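Local coordinates for protein putative thioesterase II (Thermobifida fusca, PDB 3BBJ) that is a putative thioesterase II, probably hydrolysing acyl-CoA thioesters with its paired hot-dog domains, at residues A[64-69]-A[101-106]; A[75-80]-A[93-98]. All blocks are in the same frame, centred on the assembly; numbering follows the deposited sequence.

Contact 1: A[64-69]-A[101-106]. With SO4 (sulfate ion), chain C.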
ATOM      1  N   HIS A  64      -4.881  -5.408  -7.216  1.00 45.21           N
ATOM      2  CA  HIS A  64      -6.207  -5.771  -6.703  1.00 44.77           C
ATOM      3  C   HIS A  64      -6.590  -7.133  -7.250  1.00 44.94           C
ATOM      4  O   HIS A  64      -6.566  -7.321  -8.456  1.00 44.41           O
ATOM      5  CB  HIS A  64      -7.221  -4.702  -7.073  1.00 41.96           C
ATOM      6  CG  HIS A  64      -7.094  -3.471  -6.234  1.00 44.07           C
ATOM      7  ND1 HIS A  64      -7.948  -3.193  -5.192  1.00 34.34           N
ATOM      8  CD2 HIS A  64      -6.163  -2.485  -6.231  1.00 41.36           C
ATOM      9  CE1 HIS A  64      -7.585  -2.053  -4.629  1.00 40.44           C
ATOM     10  NE2 HIS A  64      -6.497  -1.611  -5.230  1.00 38.39           N
ATOM     11  N   PHE A  65      -6.915  -8.072  -6.355  1.00 46.17           N
ATOM     12  CA  PHE A  65      -7.186  -9.477  -6.703  1.00 46.34           C
ATOM     13  C   PHE A  65      -8.668  -9.693  -6.768  1.00 47.93           C
ATOM     14  O   PHE A  65      -9.362  -9.455  -5.791  1.00 50.11           O
ATOM     15  CB  PHE A  65      -6.592 -10.428  -5.651  1.00 46.58           C
ATOM     16  CG  PHE A  65      -5.102 -10.410  -5.613  1.00 47.26           C
ATOM     17  CD1 PHE A  65      -4.429  -9.418  -4.931  1.00 43.51           C
ATOM     18  CD2 PHE A  65      -4.363 -11.373  -6.296  1.00 50.35           C
ATOM     19  CE1 PHE A  65      -3.023  -9.376  -4.940  1.00 49.58           C
ATOM     20  CE2 PHE A  65      -2.966 -11.345  -6.289  1.00 50.36           C
ATOM     21  CZ  PHE A  65      -2.299 -10.348  -5.616  1.00 46.16           C
ATOM     22  N   HIS A  66      -9.158 -10.157  -7.909  1.00 48.13           N
ATOM     23  CA  HIS A  66     -10.594 -10.305  -8.109  1.00 48.42           C
ATOM     24  C   HIS A  66     -11.063 -11.736  -7.921  1.00 48.66           C
ATOM     25  O   HIS A  66     -12.087 -11.972  -7.247  1.00 47.84           O
ATOM     26  CB  HIS A  66     -10.982  -9.821  -9.509  1.00 48.61           C
ATOM     27  CG  HIS A  66     -10.531  -8.427  -9.798  1.00 46.31           C
ATOM     28  ND1 HIS A  66     -10.791  -7.374  -8.951  1.00 49.41           N
ATOM     29  CD2 HIS A  66      -9.839  -7.911 -10.839  1.00 49.12           C
ATOM     30  CE1 HIS A  66     -10.289  -6.268  -9.462  1.00 51.15           C
ATOM     31  NE2 HIS A  66      -9.694  -6.569 -10.604  1.00 53.20           N
ATOM     32  N   ARG A  67     -10.313 -12.669  -8.524  1.00 48.63           N
ATOM     33  CA  ARG A  67     -10.636 -14.095  -8.526  1.00 49.53           C
ATOM     34  C   ARG A  67      -9.383 -14.948  -8.532  1.00 49.89           C
ATOM     35  O   ARG A  67      -8.331 -14.499  -9.003  1.00 52.23           O
ATOM     36  CB  ARG A  67     -11.388 -14.477  -9.808  1.00 51.25           C
ATOM     37  CG  ARG A  67     -12.732 -13.824 -10.031  1.00 52.81           C
ATOM     38  CD  ARG A  67     -13.251 -14.151 -11.417  1.00 51.26           C
ATOM     39  NE  ARG A  67     -14.474 -13.396 -11.695  1.00 55.81           N
ATOM     40  CZ  ARG A  67     -14.526 -12.134 -12.124  1.00 57.11           C
ATOM     41  NH1 ARG A  67     -13.423 -11.435 -12.354  1.00 55.56           N
ATOM     42  NH2 ARG A  67     -15.709 -11.561 -12.328  1.00 55.66           N
ATOM     43  N   PRO A  68      -9.491 -16.202  -8.042  1.00 49.41           N
ATOM     44  CA  PRO A  68      -8.360 -17.134  -8.107  1.00 48.31           C
ATOM     45  C   PRO A  68      -8.089 -17.582  -9.524  1.00 48.77           C
ATOM     46  O   PRO A  68      -9.029 -17.725 -10.297  1.00 50.57           O
ATOM     47  CB  PRO A  68      -8.868 -18.350  -7.329  1.00 48.33           C
ATOM     48  CG  PRO A  68     -10.350 -18.302  -7.512  1.00 46.88           C
ATOM     49  CD  PRO A  68     -10.660 -16.833  -7.397  1.00 49.00           C
ATOM     50  N   ALA A  69      -6.824 -17.799  -9.852  1.00 49.50           N
ATOM     51  CA  ALA A  69      -6.432 -18.432 -11.109  1.00 49.92           C
ATOM     52  C   ALA A  69      -5.994 -19.877 -10.861  1.00 52.56           C
ATOM     53  O   ALA A  69      -5.618 -20.254  -9.741  1.00 51.90           O
ATOM     54  CB  ALA A  69      -5.298 -17.667 -11.774  1.00 49.41           C
ATOM     55  N   ILE A 101      -8.667 -11.866 -13.381  1.00 54.01           N
ATOM     56  CA  ILE A 101      -8.128 -12.484 -12.181  1.00 52.19           C
ATOM     57  C   ILE A 101      -7.632 -11.407 -11.197  1.00 52.18           C
ATOM     58  O   ILE A 101      -8.040 -11.351 -10.025  1.00 50.45           O
ATOM     59  CB  ILE A 101      -6.951 -13.418 -12.577  1.00 51.60           C
ATOM     60  CG1 ILE A 101      -7.408 -14.454 -13.626  1.00 50.74           C
ATOM     61  CG2 ILE A 101      -6.297 -14.076 -11.342  1.00 50.02           C
ATOM     62  CD1 ILE A 101      -8.552 -15.375 -13.195  1.00 51.12           C
ATOM     63  N   LEU A 102      -6.797 -10.525 -11.740  1.00 52.71           N
ATOM     64  CA  LEU A 102      -5.991  -9.605 -10.983  1.00 51.38           C
ATOM     65  C   LEU A 102      -5.616  -8.421 -11.850  1.00 51.04           C
ATOM     66  O   LEU A 102      -5.353  -8.589 -13.035  1.00 51.05           O
ATOM     67  CB  LEU A 102      -4.698 -10.344 -10.618  1.00 53.85           C
ATOM     68  CG  LEU A 102      -3.593  -9.618  -9.848  1.00 53.53           C
ATOM     69  CD1 LEU A 102      -4.125  -9.201  -8.477  1.00 54.55           C
ATOM     70  CD2 LEU A 102      -2.404 -10.529  -9.727  1.00 50.13           C
ATOM     71  N   THR A 103      -5.591  -7.227 -11.256  1.00 50.99           N
ATOM     72  CA  THR A 103      -5.076  -6.038 -11.938  1.00 49.55           C
ATOM     73  C   THR A 103      -4.016  -5.347 -11.081  1.00 48.64           C
ATOM     74  O   THR A 103      -4.137  -5.273  -9.868  1.00 47.86           O
ATOM     75  CB  THR A 103      -6.165  -5.034 -12.312  1.00 48.20           C
ATOM     76  OG1 THR A 103      -5.574  -3.980 -13.081  1.00 54.95           O
ATOM     77  CG2 THR A 103      -6.822  -4.446 -11.089  1.00 46.14           C
ATOM     78  N   GLY A 104      -2.961  -4.884 -11.750  1.00 47.79           N
ATOM     79  CA  GLY A 104      -1.884  -4.143 -11.121  1.00 47.64           C
ATOM     80  C   GLY A 104      -1.641  -2.819 -11.834  1.00 48.14           C
ATOM     81  O   GLY A 104      -1.910  -2.697 -13.030  1.00 48.78           O
ATOM     82  N   THR A 105      -1.219  -1.801 -11.078  1.00 47.31           N
ATOM     83  CA  THR A 105      -0.762  -0.549 -11.668  1.00 45.14           C
ATOM     84  C   THR A 105       0.623  -0.363 -11.074  1.00 45.20           C
ATOM     85  O   THR A 105       0.822  -0.567  -9.889  1.00 45.29           O
ATOM     86  CB  THR A 105      -1.712   0.615 -11.395  1.00 46.41           C
ATOM     87  OG1 THR A 105      -3.023   0.240 -11.834  1.00 46.56           O
ATOM     88  CG2 THR A 105      -1.262   1.890 -12.151  1.00 37.51           C
ATOM     89  N   LEU A 106       1.591  -0.088 -11.931  1.00 45.74           N
ATOM     90  CA  LEU A 106       2.974  -0.034 -11.524  1.00 45.60           C
ATOM     91  C   LEU A 106       3.607   1.263 -11.945  1.00 45.33           C
ATOM     92  O   LEU A 106       3.583   1.623 -13.129  1.00 46.65           O
ATOM     93  CB  LEU A 106       3.778  -1.217 -12.115  1.00 46.39           C
ATOM     94  CG  LEU A 106       3.456  -2.645 -11.625  1.00 44.55           C
ATOM     95  CD1 LEU A 106       2.184  -3.183 -12.269  1.00 46.57           C
ATOM     96  CD2 LEU A 106       4.602  -3.592 -11.892  1.00 45.62           C
TER
HETATM   97  S   SO4 C 272     -18.077 -14.577 -11.343  0.50 70.96           S
HETATM   98  O1  SO4 C 272     -17.168 -14.690 -10.198  0.50 56.00           O
HETATM   99  O2  SO4 C 272     -19.337 -15.241 -11.001  0.50 61.04           O
HETATM  100  O3  SO4 C 272     -18.358 -13.169 -11.630  0.50 58.86           O
HETATM  101  O4  SO4 C 272     -17.479 -15.197 -12.530  0.50 59.82           O
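F65 and L102 lie side by side on an antiparallel, non-hydrogen-bonded pair of a hot-dog-fold sheet, both leaving the face covered by helix 38-51. L102, with CG anti to the backbone N (chi1 178°) and chi2 63°, puts CD1 over one face of the F65 ring, a CH-pi arrangement modelled too tightly for its spacing to be trusted; an aromatic beside a branched aliphatic suits this oily layer. H64 and T103, the neighbouring hydrogen-bonded pair, leave the other face, where H64 CB meets T103 CG2 at 4.0 Å and H64 NE2 bonds S62 OG of the second subunit. The H66 side chain slants across T103, its NE2 3.6 Å from T103 CG2.

Just past strand 57-65 regular pairing breaks, as in a classic beta bulge: I101 O takes both H66 N, at 2.7 Å, and R67 N, at 3.0 Å, the latter on a lone pair. Beyond it A69 CB rests on I101 CG2 at 3.8 Å, a methyl against a branched chain. R67 reaches out extended, giving NH1 to T100 O and its guanidinium edge to a sulfate, probably from the crystallisation liquor; NE bonds O1 weakly, while NH2 meets sulfate O3 at 3.2 Å, almost straight (176°).

Contact 2: A[75-80]-A[93-98]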
ATOM      1  N   GLU A  75      -3.999 -14.781 -20.141  1.00 56.22           N
ATOM      2  CA  GLU A  75      -3.651 -13.708 -21.076  1.00 58.31           C
ATOM      3  C   GLU A  75      -3.597 -12.354 -20.383  1.00 57.17           C
ATOM      4  O   GLU A  75      -4.381 -12.072 -19.483  1.00 57.78           O
ATOM      5  CB  GLU A  75      -4.569 -13.699 -22.316  1.00 59.51           C
ATOM      6  CG  GLU A  75      -6.044 -14.026 -22.076  1.00 67.35           C
ATOM      7  CD  GLU A  75      -6.328 -15.517 -21.835  1.00 72.91           C
ATOM      8  OE1 GLU A  75      -5.414 -16.361 -22.037  1.00 72.26           O
ATOM      9  OE2 GLU A  75      -7.481 -15.833 -21.443  1.00 73.99           O
ATOM     10  N   ILE A  76      -2.647 -11.531 -20.814  1.00 57.26           N
ATOM     11  CA  ILE A  76      -2.373 -10.237 -20.200  1.00 56.55           C
ATOM     12  C   ILE A  76      -2.613  -9.060 -21.147  1.00 58.79           C
ATOM     13  O   ILE A  76      -2.168  -9.049 -22.296  1.00 58.55           O
ATOM     14  CB  ILE A  76      -0.938 -10.177 -19.698  1.00 55.58           C
ATOM     15  CG1 ILE A  76      -0.777 -11.174 -18.548  1.00 54.39           C
ATOM     16  CG2 ILE A  76      -0.571  -8.720 -19.288  1.00 50.15           C
ATOM     17  CD1 ILE A  76       0.665 -11.456 -18.162  1.00 56.38           C
ATOM     18  N   GLU A  77      -3.279  -8.049 -20.607  1.00 60.03           N
ATOM     19  CA  GLU A  77      -3.718  -6.882 -21.352  1.00 61.73           C
ATOM     20  C   GLU A  77      -3.154  -5.631 -20.663  1.00 59.11           C
ATOM     21  O   GLU A  77      -3.540  -5.328 -19.545  1.00 59.70           O
ATOM     22  CB  GLU A  77      -5.237  -6.917 -21.319  1.00 62.14           C
ATOM     23  CG  GLU A  77      -5.964  -6.023 -22.277  1.00 69.55           C
ATOM     24  CD  GLU A  77      -7.448  -6.379 -22.345  1.00 66.86           C
ATOM     25  OE1 GLU A  77      -7.759  -7.562 -22.635  1.00 69.94           O
ATOM     26  OE2 GLU A  77      -8.289  -5.475 -22.112  1.00 74.03           O
ATOM     27  N   THR A  78      -2.213  -4.942 -21.315  1.00 57.91           N
ATOM     28  CA  THR A  78      -1.504  -3.798 -20.716  1.00 56.76           C
ATOM     29  C   THR A  78      -1.914  -2.427 -21.248  1.00 57.24           C
ATOM     30  O   THR A  78      -2.511  -2.300 -22.305  1.00 57.24           O
ATOM     31  CB  THR A  78       0.033  -3.919 -20.861  1.00 55.65           C
ATOM     32  OG1 THR A  78       0.403  -3.827 -22.234  1.00 56.40           O
ATOM     33  CG2 THR A  78       0.545  -5.234 -20.282  1.00 56.38           C
ATOM     34  N   ARG A  79      -1.585  -1.386 -20.484  1.00 59.22           N
ATOM     35  CA  ARG A  79      -1.946  -0.012 -20.844  1.00 58.51           C
ATOM     36  C   ARG A  79      -1.066   0.998 -20.112  1.00 56.60           C
ATOM     37  O   ARG A  79      -1.000   0.993 -18.889  1.00 56.75           O
ATOM     38  CB  ARG A  79      -3.411   0.223 -20.505  1.00 59.05           C
ATOM     39  CG  ARG A  79      -3.992   1.457 -21.116  1.00 64.73           C
ATOM     40  CD  ARG A  79      -5.502   1.381 -21.119  1.00 74.76           C
ATOM     41  NE  ARG A  79      -6.103   2.685 -21.369  1.00 80.77           N
ATOM     42  CZ  ARG A  79      -6.558   3.518 -20.434  1.00 86.49           C
ATOM     43  NH1 ARG A  79      -6.508   3.212 -19.140  1.00 88.34           N
ATOM     44  NH2 ARG A  79      -7.081   4.679 -20.807  1.00 87.86           N
ATOM     45  N   VAL A  80      -0.369   1.841 -20.867  1.00 55.98           N
ATOM     46  CA  VAL A  80       0.505   2.860 -20.290  1.00 54.72           C
ATOM     47  C   VAL A  80      -0.420   3.985 -19.911  1.00 54.30           C
ATOM     48  O   VAL A  80      -1.205   4.448 -20.733  1.00 53.97           O
ATOM     49  CB  VAL A  80       1.588   3.376 -21.300  1.00 54.62           C
ATOM     50  CG1 VAL A  80       2.529   4.380 -20.623  1.00 49.30           C
ATOM     51  CG2 VAL A  80       2.382   2.202 -21.894  1.00 48.18           C
ATOM     52  N   THR A  93      -3.478  -6.187 -16.596  1.00 52.50           N
ATOM     53  CA  THR A  93      -4.563  -7.025 -16.094  1.00 51.51           C
ATOM     54  C   THR A  93      -4.438  -8.467 -16.618  1.00 51.87           C
ATOM     55  O   THR A  93      -4.188  -8.699 -17.815  1.00 50.94           O
ATOM     56  CB  THR A  93      -5.920  -6.436 -16.500  1.00 50.77           C
ATOM     57  OG1 THR A  93      -5.952  -5.037 -16.175  1.00 53.53           O
ATOM     58  CG2 THR A  93      -7.084  -7.173 -15.804  1.00 46.64           C
ATOM     59  N   LEU A  94      -4.625  -9.430 -15.707  1.00 51.79           N
ATOM     60  CA  LEU A  94      -4.536 -10.853 -16.040  1.00 50.81           C
ATOM     61  C   LEU A  94      -5.919 -11.453 -16.220  1.00 51.47           C
ATOM     62  O   LEU A  94      -6.794 -11.270 -15.369  1.00 48.12           O
ATOM     63  CB  LEU A  94      -3.801 -11.616 -14.949  1.00 50.29           C
ATOM     64  CG  LEU A  94      -3.609 -13.112 -15.149  1.00 50.69           C
ATOM     65  CD1 LEU A  94      -2.759 -13.375 -16.398  1.00 48.39           C
ATOM     66  CD2 LEU A  94      -2.959 -13.720 -13.898  1.00 48.77           C
ATOM     67  N   PHE A  95      -6.085 -12.178 -17.335  1.00 53.39           N
ATOM     68  CA  PHE A  95      -7.334 -12.851 -17.678  1.00 54.28           C
ATOM     69  C   PHE A  95      -7.131 -14.347 -17.803  1.00 55.59           C
ATOM     70  O   PHE A  95      -6.073 -14.816 -18.212  1.00 55.38           O
ATOM     71  CB  PHE A  95      -7.855 -12.350 -19.007  1.00 52.96           C
ATOM     72  CG  PHE A  95      -8.200 -10.908 -19.015  1.00 49.55           C
ATOM     73  CD1 PHE A  95      -7.215  -9.950 -19.204  1.00 49.72           C
ATOM     74  CD2 PHE A  95      -9.512 -10.499 -18.875  1.00 48.27           C
ATOM     75  CE1 PHE A  95      -7.543  -8.590 -19.223  1.00 53.42           C
ATOM     76  CE2 PHE A  95      -9.845  -9.132 -18.900  1.00 51.17           C
ATOM     77  CZ  PHE A  95      -8.860  -8.183 -19.072  1.00 47.64           C
ATOM     78  N   GLN A  96      -8.160 -15.099 -17.442  1.00 59.03           N
ATOM     79  CA  GLN A  96      -8.129 -16.550 -17.575  1.00 59.95           C
ATOM     80  C   GLN A  96      -9.558 -17.063 -17.672  1.00 63.26           C
ATOM     81  O   GLN A  96     -10.383 -16.808 -16.779  1.00 64.64           O
ATOM     82  CB  GLN A  96      -7.389 -17.209 -16.402  1.00 58.79           C
ATOM     83  CG  GLN A  96      -6.907 -18.622 -16.723  1.00 57.74           C
ATOM     84  CD  GLN A  96      -6.295 -19.364 -15.532  1.00 57.96           C
ATOM     85  OE1 GLN A  96      -6.835 -19.343 -14.420  1.00 47.33           O
ATOM     86  NE2 GLN A  96      -5.172 -20.050 -15.777  1.00 43.76           N
ATOM     87  N   GLU A  97      -9.830 -17.796 -18.751  1.00 66.40           N
ATOM     88  CA  GLU A  97     -11.156 -18.349 -19.038  1.00 68.16           C
ATOM     89  C   GLU A  97     -12.188 -17.241 -19.085  1.00 67.76           C
ATOM     90  O   GLU A  97     -13.236 -17.327 -18.458  1.00 67.56           O
ATOM     91  CB  GLU A  97     -11.557 -19.425 -18.027  1.00 67.97           C
ATOM     92  CG  GLU A  97     -10.615 -20.619 -17.983  1.00 72.42           C
ATOM     93  CD  GLU A  97     -11.282 -21.872 -17.428  1.00 77.61           C
ATOM     94  OE1 GLU A  97     -12.379 -22.239 -17.925  1.00 81.18           O
ATOM     95  OE2 GLU A  97     -10.707 -22.496 -16.510  1.00 79.82           O
ATOM     96  N   GLY A  98     -11.853 -16.187 -19.814  1.00 68.79           N
ATOM     97  CA  GLY A  98     -12.741 -15.058 -20.025  1.00 69.24           C
ATOM     98  C   GLY A  98     -13.073 -14.218 -18.809  1.00 69.65           C
ATOM     99  O   GLY A  98     -14.011 -13.420 -18.860  1.00 69.79           O
TER
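F95 lies across from E75 and reaches along the neighbouring strand as far as E77. F95 CB sits 3.5 Å from E75 O and 3.9 Å from E75 CG, the aliphatic part of a glutamate that crosses it at about a right angle. With CG anti to the carbonyl carbon (chi1 -63°), the ring swings over the neighbouring strand: F95 CD1 lies 3.6 Å from E75 O, which stands in the ring plane at its edge, where the slightly positive ring hydrogens can face an oxygen. The same E75 O also takes F95 N at 2.7 Å. Farther out, F95 CE1 meets E77 CB at 3.5 Å, and at the tip F95 CZ is 3.8 Å from E77 OE1.

These strands, 72-82 and 88-96, form a beta hairpin within the N-terminal hot-dog domain, and the hydrogen-bonded pairs E75-F95 and E77-T93 put their side chains on one face. That face is partly exposed, which suits glutamates: E77 lays CB and its carboxylate along the outer part of the ring, the two planes 18° apart, while E75 bends back at chi2 over the F95 backbone. Were F95 replaced by an alanine, E77 CB would probably lose its aromatic neighbour and the E77 carboxylate would be freer to turn.

The non-hydrogen-bonded pair between them, I76 and L94, leaves the opposite face, where helix 38-51 covers both with V44 and L45; aliphatic chains fit that buried layer. Their side chains cross obliquely, I76 CG1 touching L94 CD1 at 3.7 Å. In the backbone, I76 CA approaches T93 O at 3.4 Å in a CA-H...O contact.

How the contacts relate
Contacts 1 and 2 lie side by side in the N-terminal hot-dog domain, their centres about 9 Å apart, with contact 2 nested in the chain between the segments of contact 1. Strands 88-96 and 99-109 connect them: L94 O lies 2.8 Å from I101 N, and L94 N 2.9 Å from L102 O, both probable hydrogen bonds. Helix 38-51 covers F65 and L102 of contact 1 as well as I76 and L94 of contact 2. On the reverse face T93 OG1 and T103 OG1 share a weak hydrogen bond. The second subunit packs against contact 1 but does not touch contact 2; the sulfate, too, belongs to contact 1 alone and need not mark an active site.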